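Local coordinates for protein lactate dehydrogenase (Eimeria maxima, PDB 6CT6) that probably interconverts pyruvate and lactate, using NADH/NAD+ as the redox cofactor, at residues 33-47 and 63-75. Numbering follows the deposited sequence.
Sequences LGDVVLFDVVPNMPM and GITVYGSNSYECL. With NAI (1,4-dihydronicotinamide adenine dinucleotide), chain D.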
ATOM      1  N   LEU B  33       8.134 -12.101   0.797  1.00 26.84           N
ATOM      2  CA  LEU B  33       8.133 -12.893  -0.424  1.00 26.23           C
ATOM      3  C   LEU B  33       9.516 -12.966  -1.051  1.00 28.34           C
ATOM      4  O   LEU B  33       9.868 -13.987  -1.653  1.00 29.76           O
ATOM      5  CB  LEU B  33       7.127 -12.312  -1.417  1.00 28.72           C
ATOM      6  CG  LEU B  33       6.926 -13.112  -2.701  1.00 29.50           C
ATOM      7  CD1 LEU B  33       6.496 -14.544  -2.395  1.00 32.92           C
ATOM      8  CD2 LEU B  33       5.900 -12.422  -3.573  1.00 34.41           C
ATOM      9  N   GLY B  34      10.305 -11.912  -0.908  1.00 28.33           N
ATOM     10  CA  GLY B  34      11.644 -11.873  -1.456  1.00 26.23           C
ATOM     11  C   GLY B  34      12.158 -10.453  -1.432  1.00 23.16           C
ATOM     12  O   GLY B  34      11.430  -9.506  -1.122  1.00 24.94           O
ATOM     13  N   ASP B  35      13.443 -10.316  -1.744  1.00 25.57           N
ATOM     14  CA  ASP B  35      14.019  -8.990  -1.895  1.00 27.97           C
ATOM     15  C   ASP B  35      13.515  -8.348  -3.184  1.00 27.60           C
ATOM     16  O   ASP B  35      13.150  -9.031  -4.146  1.00 29.41           O
ATOM     17  CB  ASP B  35      15.547  -9.062  -1.881  1.00 27.62           C
ATOM     18  CG  ASP B  35      16.106  -9.291  -0.484  1.00 33.90           C
ATOM     19  OD1 ASP B  35      15.358  -9.121   0.505  1.00 30.14           O
ATOM     20  OD2 ASP B  35      17.303  -9.632  -0.374  1.00 36.25           O
ATOM     21  N   VAL B  36      13.488  -7.016  -3.192  1.00 28.33           N
ATOM     22  CA  VAL B  36      12.813  -6.243  -4.228  1.00 30.33           C
ATOM     23  C   VAL B  36      13.741  -5.141  -4.715  1.00 28.21           C
ATOM     24  O   VAL B  36      14.448  -4.519  -3.914  1.00 30.25           O
ATOM     25  CB  VAL B  36      11.501  -5.622  -3.699  1.00 28.08           C
ATOM     26  CG1 VAL B  36      10.825  -4.767  -4.768  1.00 28.82           C
ATOM     27  CG2 VAL B  36      10.557  -6.697  -3.194  1.00 28.30           C
ATOM     28  N   VAL B  37      13.733  -4.889  -6.023  1.00 26.67           N
ATOM     29  CA  VAL B  37      14.277  -3.653  -6.578  1.00 28.06           C
ATOM     30  C   VAL B  37      13.140  -2.871  -7.222  1.00 29.14           C
ATOM     31  O   VAL B  37      12.429  -3.388  -8.094  1.00 30.21           O
ATOM     32  CB  VAL B  37      15.418  -3.896  -7.584  1.00 30.69           C
ATOM     33  CG1 VAL B  37      14.966  -4.733  -8.775  1.00 33.86           C
ATOM     34  CG2 VAL B  37      15.968  -2.550  -8.054  1.00 35.12           C
ATOM     35  N   LEU B  38      12.968  -1.632  -6.776  1.00 27.58           N
ATOM     36  CA  LEU B  38      12.066  -0.678  -7.405  1.00 27.88           C
ATOM     37  C   LEU B  38      12.860   0.102  -8.444  1.00 28.83           C
ATOM     38  O   LEU B  38      13.696   0.939  -8.091  1.00 29.81           O
ATOM     39  CB  LEU B  38      11.472   0.262  -6.361  1.00 30.29           C
ATOM     40  CG  LEU B  38      10.266  -0.219  -5.563  1.00 30.78           C
ATOM     41  CD1 LEU B  38      10.063   0.697  -4.372  1.00 27.25           C
ATOM     42  CD2 LEU B  38       9.030  -0.248  -6.443  1.00 27.33           C
ATOM     43  N   PHE B  39      12.613  -0.174  -9.720  1.00 28.75           N
ATOM     44  CA  PHE B  39      13.302   0.502 -10.806  1.00 28.96           C
ATOM     45  C   PHE B  39      12.385   1.535 -11.444  1.00 30.03           C
ATOM     46  O   PHE B  39      11.193   1.283 -11.648  1.00 27.35           O
ATOM     47  CB  PHE B  39      13.778  -0.487 -11.870  1.00 32.75           C
ATOM     48  CG  PHE B  39      14.239   0.178 -13.132  1.00 33.54           C
ATOM     49  CD1 PHE B  39      15.512   0.716 -13.225  1.00 33.61           C
ATOM     50  CD2 PHE B  39      13.394   0.279 -14.220  1.00 33.72           C
ATOM     51  CE1 PHE B  39      15.933   1.337 -14.387  1.00 32.20           C
ATOM     52  CE2 PHE B  39      13.808   0.898 -15.384  1.00 36.18           C
ATOM     53  CZ  PHE B  39      15.077   1.428 -15.466  1.00 33.16           C
ATOM     54  N   ASP B  40      12.946   2.698 -11.762  1.00 30.06           N
ATOM     55  CA  ASP B  40      12.172   3.756 -12.393  1.00 29.85           C
ATOM     56  C   ASP B  40      13.121   4.680 -13.143  1.00 30.50           C
ATOM     57  O   ASP B  40      14.337   4.653 -12.947  1.00 30.84           O
ATOM     58  CB  ASP B  40      11.351   4.534 -11.362  1.00 26.95           C
ATOM     59  CG  ASP B  40      10.110   5.158 -11.963  1.00 31.41           C
ATOM     60  OD1 ASP B  40       9.011   4.619 -11.728  1.00 30.42           O
ATOM     61  OD2 ASP B  40      10.231   6.181 -12.675  1.00 28.93           O
ATOM     62  N   VAL B  41      12.539   5.497 -14.020  1.00 30.55           N
ATOM     63  CA  VAL B  41      13.306   6.490 -14.765  1.00 28.03           C
ATOM     64  C   VAL B  41      13.323   7.849 -14.073  1.00 32.92           C
ATOM     65  O   VAL B  41      14.147   8.707 -14.426  1.00 31.13           O
ATOM     66  CB  VAL B  41      12.759   6.641 -16.198  1.00 26.89           C
ATOM     67  CG1 VAL B  41      12.938   5.344 -16.967  1.00 36.64           C
ATOM     68  CG2 VAL B  41      11.287   7.052 -16.181  1.00 29.66           C
ATOM     69  N   VAL B  42      12.432   8.076 -13.111  1.00 32.75           N
ATOM     70  CA  VAL B  42      12.441   9.299 -12.312  1.00 31.59           C
ATOM     71  C   VAL B  42      13.636   9.237 -11.366  1.00 32.98           C
ATOM     72  O   VAL B  42      13.758   8.268 -10.601  1.00 29.44           O
ATOM     73  CB  VAL B  42      11.127   9.471 -11.535  1.00 30.99           C
ATOM     74  CG1 VAL B  42      11.185  10.702 -10.626  1.00 34.75           C
ATOM     75  CG2 VAL B  42       9.955   9.576 -12.502  1.00 30.58           C
ATOM     76  N   PRO B  43      14.536  10.220 -11.376  1.00 33.06           N
ATOM     77  CA  PRO B  43      15.734  10.119 -10.531  1.00 32.50           C
ATOM     78  C   PRO B  43      15.382  10.110  -9.050  1.00 30.10           C
ATOM     79  O   PRO B  43      14.585  10.923  -8.576  1.00 32.01           O
ATOM     80  CB  PRO B  43      16.543  11.367 -10.912  1.00 33.33           C
ATOM     81  CG  PRO B  43      15.997  11.800 -12.233  1.00 33.10           C
ATOM     82  CD  PRO B  43      14.552  11.451 -12.185  1.00 36.92           C
ATOM     83  N   ASN B  44      15.977   9.158  -8.326  1.00 29.84           N
ATOM     84  CA  ASN B  44      15.952   9.107  -6.865  1.00 35.29           C
ATOM     85  C   ASN B  44      14.603   8.730  -6.250  1.00 32.21           C
ATOM     86  O   ASN B  44      14.567   8.250  -5.111  1.00 30.08           O
ATOM     87  CB  ASN B  44      16.412  10.450  -6.289  1.00 33.61           C
ATOM     88  CG  ASN B  44      17.867  10.741  -6.594  1.00 36.90           C
ATOM     89  OD1 ASN B  44      18.691   9.829  -6.657  1.00 39.19           O
ATOM     90  ND2 ASN B  44      18.189  12.015  -6.788  1.00 46.96           N
ATOM     91  N   MET B  45      13.495   8.939  -6.961  1.00 25.50           N
ATOM     92  CA  MET B  45      12.189   8.624  -6.383  1.00 29.69           C
ATOM     93  C   MET B  45      12.098   7.179  -5.903  1.00 26.45           C
ATOM     94  O   MET B  45      11.638   6.955  -4.769  1.00 28.19           O
ATOM     95  CB  MET B  45      11.088   8.951  -7.397  1.00 26.30           C
ATOM     96  CG  MET B  45       9.669   8.651  -6.918  1.00 26.03           C
ATOM     97  SD  MET B  45       9.155   6.931  -7.164  1.00 31.28           S
ATOM     98  CE  MET B  45       8.825   6.935  -8.924  1.00 28.56           C
ATOM     99  N   PRO B  46      12.498   6.169  -6.679  1.00 26.72           N
ATOM    100  CA  PRO B  46      12.438   4.794  -6.152  1.00 26.43           C
ATOM    101  C   PRO B  46      13.345   4.562  -4.958  1.00 27.70           C
ATOM    102  O   PRO B  46      13.070   3.666  -4.152  1.00 25.07           O
ATOM    103  CB  PRO B  46      12.847   3.934  -7.358  1.00 27.76           C
ATOM    104  CG  PRO B  46      13.551   4.863  -8.283  1.00 28.54           C
ATOM    105  CD  PRO B  46      12.913   6.197  -8.091  1.00 27.06           C
ATOM    106  N   MET B  47      14.426   5.338  -4.817  1.00 29.42           N
ATOM    107  CA  MET B  47      15.263   5.217  -3.627  1.00 28.72           C
ATOM    108  C   MET B  47      14.545   5.733  -2.387  1.00 27.79           C
ATOM    109  O   MET B  47      14.735   5.192  -1.292  1.00 28.29           O
ATOM    110  CB  MET B  47      16.580   5.969  -3.820  1.00 29.99           C
ATOM    111  CG  MET B  47      17.562   5.312  -4.787  1.00 30.48           C
ATOM    112  SD  MET B  47      17.078   5.477  -6.519  1.00 34.22           S
ATOM    113  CE  MET B  47      18.650   5.253  -7.352  1.00 37.20           C
ATOM    114  N   GLY B  63      13.759  -8.704   7.695  1.00 27.39           N
ATOM    115  CA  GLY B  63      14.872  -8.045   7.044  1.00 33.85           C
ATOM    116  C   GLY B  63      14.794  -8.070   5.532  1.00 27.73           C
ATOM    117  O   GLY B  63      15.826  -8.082   4.854  1.00 28.84           O
ATOM    118  N   ILE B  64      13.575  -8.084   4.989  1.00 26.10           N
ATOM    119  CA  ILE B  64      13.405  -7.911   3.552  1.00 25.08           C
ATOM    120  C   ILE B  64      14.044  -6.593   3.144  1.00 30.09           C
ATOM    121  O   ILE B  64      13.851  -5.562   3.799  1.00 23.14           O
ATOM    122  CB  ILE B  64      11.913  -7.949   3.177  1.00 28.06           C
ATOM    123  CG1 ILE B  64      11.322  -9.352   3.381  1.00 28.42           C
ATOM    124  CG2 ILE B  64      11.693  -7.473   1.737  1.00 26.29           C
ATOM    125  CD1 ILE B  64      11.860 -10.430   2.441  1.00 28.04           C
ATOM    126  N   THR B  65      14.816  -6.618   2.063  1.00 27.23           N
ATOM    127  CA  THR B  65      15.474  -5.426   1.548  1.00 29.79           C
ATOM    128  C   THR B  65      14.791  -4.976   0.264  1.00 28.43           C
ATOM    129  O   THR B  65      14.620  -5.771  -0.666  1.00 26.19           O
ATOM    130  CB  THR B  65      16.961  -5.681   1.288  1.00 29.54           C
ATOM    131  OG1 THR B  65      17.592  -6.127   2.496  1.00 32.90           O
ATOM    132  CG2 THR B  65      17.651  -4.404   0.816  1.00 31.12           C
ATOM    133  N   VAL B  66      14.401  -3.704   0.221  1.00 27.16           N
ATOM    134  CA  VAL B  66      13.920  -3.063  -0.998  1.00 28.50           C
ATOM    135  C   VAL B  66      14.985  -2.073  -1.449  1.00 30.77           C
ATOM    136  O   VAL B  66      15.426  -1.228  -0.661  1.00 28.82           O
ATOM    137  CB  VAL B  66      12.568  -2.358  -0.784  1.00 28.74           C
ATOM    138  CG1 VAL B  66      12.072  -1.739  -2.088  1.00 26.33           C
ATOM    139  CG2 VAL B  66      11.533  -3.331  -0.239  1.00 30.54           C
ATOM    140  N   TYR B  67      15.411  -2.196  -2.703  1.00 26.67           N
ATOM    141  CA  TYR B  67      16.378  -1.302  -3.317  1.00 30.99           C
ATOM    142  C   TYR B  67      15.673  -0.387  -4.313  1.00 31.11           C
ATOM    143  O   TYR B  67      14.681  -0.774  -4.939  1.00 36.75           O
ATOM    144  CB  TYR B  67      17.472  -2.080  -4.059  1.00 31.27           C
ATOM    145  CG  TYR B  67      18.171  -3.178  -3.281  1.00 33.74           C
ATOM    146  CD1 TYR B  67      19.366  -2.931  -2.611  1.00 39.81           C
ATOM    147  CD2 TYR B  67      17.661  -4.471  -3.252  1.00 40.55           C
ATOM    148  CE1 TYR B  67      20.020  -3.936  -1.914  1.00 39.84           C
ATOM    149  CE2 TYR B  67      18.309  -5.482  -2.556  1.00 38.77           C
ATOM    150  CZ  TYR B  67      19.488  -5.207  -1.891  1.00 45.34           C
ATOM    151  OH  TYR B  67      20.138  -6.202  -1.197  1.00 45.28           O
ATOM    152  N   GLY B  68      16.192   0.828  -4.457  1.00 28.95           N
ATOM    153  CA  GLY B  68      15.782   1.743  -5.519  1.00 28.76           C
ATOM    154  C   GLY B  68      16.896   1.888  -6.544  1.00 31.14           C
ATOM    155  O   GLY B  68      18.075   1.939  -6.183  1.00 32.84           O
ATOM    156  N   SER B  69      16.518   1.948  -7.820  1.00 29.80           N
ATOM    157  CA  SER B  69      17.504   2.033  -8.889  1.00 33.09           C
ATOM    158  C   SER B  69      16.946   2.815 -10.071  1.00 33.66           C
ATOM    159  O   SER B  69      15.746   2.771 -10.361  1.00 29.14           O
ATOM    160  CB  SER B  69      17.938   0.643  -9.361  1.00 35.63           C
ATOM    161  OG  SER B  69      18.945   0.737 -10.354  1.00 34.63           O
ATOM    162  N   ASN B  70      17.844   3.536 -10.751  1.00 31.19           N
ATOM    163  CA  ASN B  70      17.552   4.181 -12.025  1.00 33.68           C
ATOM    164  C   ASN B  70      18.293   3.520 -13.183  1.00 37.12           C
ATOM    165  O   ASN B  70      18.368   4.099 -14.273  1.00 34.27           O
ATOM    166  CB  ASN B  70      17.911   5.668 -11.973  1.00 33.74           C
ATOM    167  CG  ASN B  70      17.052   6.450 -10.998  1.00 32.79           C
ATOM    168  OD1 ASN B  70      17.569   7.164 -10.138  1.00 33.62           O
ATOM    169  ND2 ASN B  70      15.738   6.329 -11.131  1.00 31.78           N
ATOM    170  N   SER B  71      18.841   2.322 -12.976  1.00 32.95           N
ATOM    171  CA  SER B  71      19.661   1.643 -13.973  1.00 32.20           C
ATOM    172  C   SER B  71      19.074   0.275 -14.288  1.00 37.20           C
ATOM    173  O   SER B  71      18.780  -0.505 -13.376  1.00 33.71           O
ATOM    174  CB  SER B  71      21.103   1.487 -13.489  1.00 32.29           C
ATOM    175  OG  SER B  71      21.818   0.597 -14.332  1.00 35.94           O
ATOM    176  N   TYR B  72      18.921  -0.016 -15.583  1.00 31.58           N
ATOM    177  CA  TYR B  72      18.410  -1.315 -16.008  1.00 33.64           C
ATOM    178  C   TYR B  72      19.254  -2.479 -15.502  1.00 33.44           C
ATOM    179  O   TYR B  72      18.732  -3.592 -15.377  1.00 32.57           O
ATOM    180  CB  TYR B  72      18.335  -1.390 -17.534  1.00 33.30           C
ATOM    181  CG  TYR B  72      17.144  -0.696 -18.155  1.00 36.87           C
ATOM    182  CD1 TYR B  72      15.847  -1.091 -17.855  1.00 33.77           C
ATOM    183  CD2 TYR B  72      17.319   0.331 -19.072  1.00 36.29           C
ATOM    184  CE1 TYR B  72      14.761  -0.465 -18.433  1.00 30.66           C
ATOM    185  CE2 TYR B  72      16.241   0.961 -19.656  1.00 37.16           C
ATOM    186  CZ  TYR B  72      14.968   0.559 -19.334  1.00 37.01           C
ATOM    187  OH  TYR B  72      13.900   1.183 -19.920  1.00 32.35           O
ATOM    188  N   GLU B  73      20.541  -2.267 -15.219  1.00 32.71           N
ATOM    189  CA  GLU B  73      21.364  -3.385 -14.767  1.00 40.26           C
ATOM    190  C   GLU B  73      20.922  -3.918 -13.413  1.00 39.60           C
ATOM    191  O   GLU B  73      21.392  -4.986 -13.003  1.00 35.85           O
ATOM    192  CB  GLU B  73      22.843  -2.987 -14.706  1.00 39.92           C
ATOM    193  CG  GLU B  73      23.230  -2.139 -13.509  1.00 54.44           C
ATOM    194  CD  GLU B  73      24.598  -1.501 -13.671  1.00 70.08           C
ATOM    195  OE1 GLU B  73      25.589  -2.248 -13.819  1.00 64.94           O
ATOM    196  OE2 GLU B  73      24.682  -0.253 -13.669  1.00 67.04           O
ATOM    197  N   CYS B  74      20.029  -3.214 -12.712  1.00 34.24           N
ATOM    198  CA  CYS B  74      19.469  -3.740 -11.476  1.00 37.83           C
ATOM    199  C   CYS B  74      18.614  -4.977 -11.710  1.00 34.64           C
ATOM    200  O   CYS B  74      18.293  -5.677 -10.743  1.00 36.44           O
ATOM    201  CB  CYS B  74      18.637  -2.664 -10.774  1.00 35.73           C
ATOM    202  SG  CYS B  74      16.982  -2.396 -11.476  1.00 34.88           S
ATOM    203  N   LEU B  75      18.237  -5.258 -12.960  1.00 33.20           N
ATOM    204  CA  LEU B  75      17.489  -6.466 -13.278  1.00 34.45           C
ATOM    205  C   LEU B  75      18.348  -7.719 -13.213  1.00 35.50           C
ATOM    206  O   LEU B  75      17.802  -8.823 -13.291  1.00 33.64           O
ATOM    207  CB  LEU B  75      16.872  -6.357 -14.673  1.00 32.65           C
ATOM    208  CG  LEU B  75      15.847  -5.245 -14.887  1.00 38.59           C
ATOM    209  CD1 LEU B  75      15.385  -5.216 -16.334  1.00 36.38           C
ATOM    210  CD2 LEU B  75      14.658  -5.421 -13.960  1.00 41.48           C
TER
HETATM  211  PA  NAI D 401       2.176   5.427 -12.471  1.00 35.50           P
HETATM  212  O1A NAI D 401       2.289   6.595 -13.425  1.00 34.73           O
HETATM  213  O2A NAI D 401       1.895   5.681 -11.009  1.00 28.53           O
HETATM  214  O5B NAI D 401       3.545   4.593 -12.578  1.00 30.36           O
HETATM  215  C5B NAI D 401       4.181   4.387 -13.836  1.00 34.87           C
HETATM  216  C4B NAI D 401       5.678   4.534 -13.627  1.00 34.25           C
HETATM  217  O4B NAI D 401       6.419   4.035 -14.743  1.00 33.56           O
HETATM  218  C3B NAI D 401       6.090   5.993 -13.450  1.00 36.27           C
HETATM  219  O3B NAI D 401       6.671   6.168 -12.156  1.00 32.50           O
HETATM  220  C2B NAI D 401       7.102   6.248 -14.551  1.00 35.73           C
HETATM  221  O2B NAI D 401       8.165   7.111 -14.142  1.00 33.01           O
HETATM  222  C1B NAI D 401       7.592   4.838 -14.820  1.00 35.94           C
HETATM  223  N9A NAI D 401       8.306   4.647 -16.101  1.00 36.71           N
HETATM  224  C8A NAI D 401       8.169   5.306 -17.270  1.00 34.17           C
HETATM  225  N7A NAI D 401       9.037   4.804 -18.192  1.00 33.74           N
HETATM  226  C5A NAI D 401       9.740   3.819 -17.601  1.00 33.76           C
HETATM  227  C6A NAI D 401      10.808   2.871 -17.978  1.00 35.39           C
HETATM  228  N6A NAI D 401      11.330   2.869 -19.221  1.00 35.70           N
HETATM  229  N1A NAI D 401      11.248   2.004 -17.037  1.00 38.38           N
HETATM  230  C2A NAI D 401      10.743   1.982 -15.788  1.00 34.30           C
HETATM  231  N3A NAI D 401       9.775   2.815 -15.383  1.00 33.84           N
HETATM  232  C4A NAI D 401       9.250   3.729 -16.226  1.00 35.43           C
HETATM  233  O3  NAI D 401       1.069   4.405 -13.058  1.00 32.56           O
HETATM  234  PN  NAI D 401       0.378   3.195 -12.236  1.00 31.39           P
HETATM  235  O1N NAI D 401      -0.839   3.731 -11.521  1.00 31.63           O
HETATM  236  O2N NAI D 401       1.444   2.452 -11.464  1.00 33.65           O
HETATM  237  O5D NAI D 401      -0.136   2.269 -13.450  1.00 32.65           O
HETATM  238  C5D NAI D 401       0.820   1.670 -14.318  1.00 35.02           C
HETATM  239  C4D NAI D 401       0.159   0.976 -15.501  1.00 38.08           C
HETATM  240  O4D NAI D 401      -0.723  -0.067 -15.064  1.00 37.92           O
HETATM  241  C3D NAI D 401      -0.680   1.948 -16.316  1.00 36.94           C
HETATM  242  O3D NAI D 401      -0.438   1.713 -17.705  1.00 33.88           O
HETATM  243  C2D NAI D 401      -2.104   1.595 -15.953  1.00 38.77           C
HETATM  244  O2D NAI D 401      -3.046   1.929 -16.972  1.00 37.63           O
HETATM  245  C1D NAI D 401      -1.968   0.096 -15.750  1.00 37.49           C
HETATM  246  N1N NAI D 401      -3.065  -0.574 -15.038  1.00 36.61           N
HETATM  247  C2N NAI D 401      -3.330  -1.813 -15.453  1.00 39.26           C
HETATM  248  C3N NAI D 401      -4.317  -2.590 -14.887  1.00 37.79           C
HETATM  249  C7N NAI D 401      -4.525  -3.965 -15.450  1.00 37.65           C
HETATM  250  O7N NAI D 401      -3.673  -4.437 -16.186  1.00 31.70           O
HETATM  251  N7N NAI D 401      -5.631  -4.637 -15.155  1.00 38.33           N
HETATM  252  C4N NAI D 401      -5.155  -2.073 -13.748  1.00 36.67           C
HETATM  253  C5N NAI D 401      -4.776  -0.711 -13.382  1.00 42.02           C
HETATM  254  C6N NAI D 401      -3.749  -0.023 -14.028  1.00 39.71           C
HETATM  255  O   HOH W   1      18.787  -8.732   1.887  1.00 40.85           O
HETATM  256  O   HOH W   2      19.234  -8.924  -2.247  1.00 48.59           O
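Phe39 sets CG anti to its backbone N (chi1 168°), and Tyr72 turns CG beside its own N (chi1 -79°), which brings the rings together with Phe39 CZ over one face of the tyrosine. The pairing is oblique: Phe39 CE2 lies 3.5 Å from Tyr72 CE1, and the planes meet at 32°. Both residues also reach the adenine of the cofactor, Phe39 by its ring edge near N1A, Tyr72 OH by accepting a hydrogen bond from the amino group N6A (3.2 Å). Asn70 is held by both ends of its amide. ND2 donates to Asp40 O and Val42 O, 2.8 Å each, from above each carbonyl plane; the first bond is straight and in the amide plane, the second more bent and tilted from it. OD1 takes Asn44 N on a lone pair at 3.1 Å, which fixes the amide's rotation and ties the 40-44 loop to the chain just after strand 66-69. Asp40 OD2 receives Val42 N in an Asx turn and also accepts ribose O2B (2.7 Å), while Asp40 OD1 accepts O3B (2.8 Å). Five backbone bonds, from Val36 N to Asp40 N, pair the parallel strands. Linked through helix 45-59, strands 35-39 and 66-69 make a beta-alpha-beta unit of the Rossmann fold, with Asp40 the ribose-binding acid after its second strand.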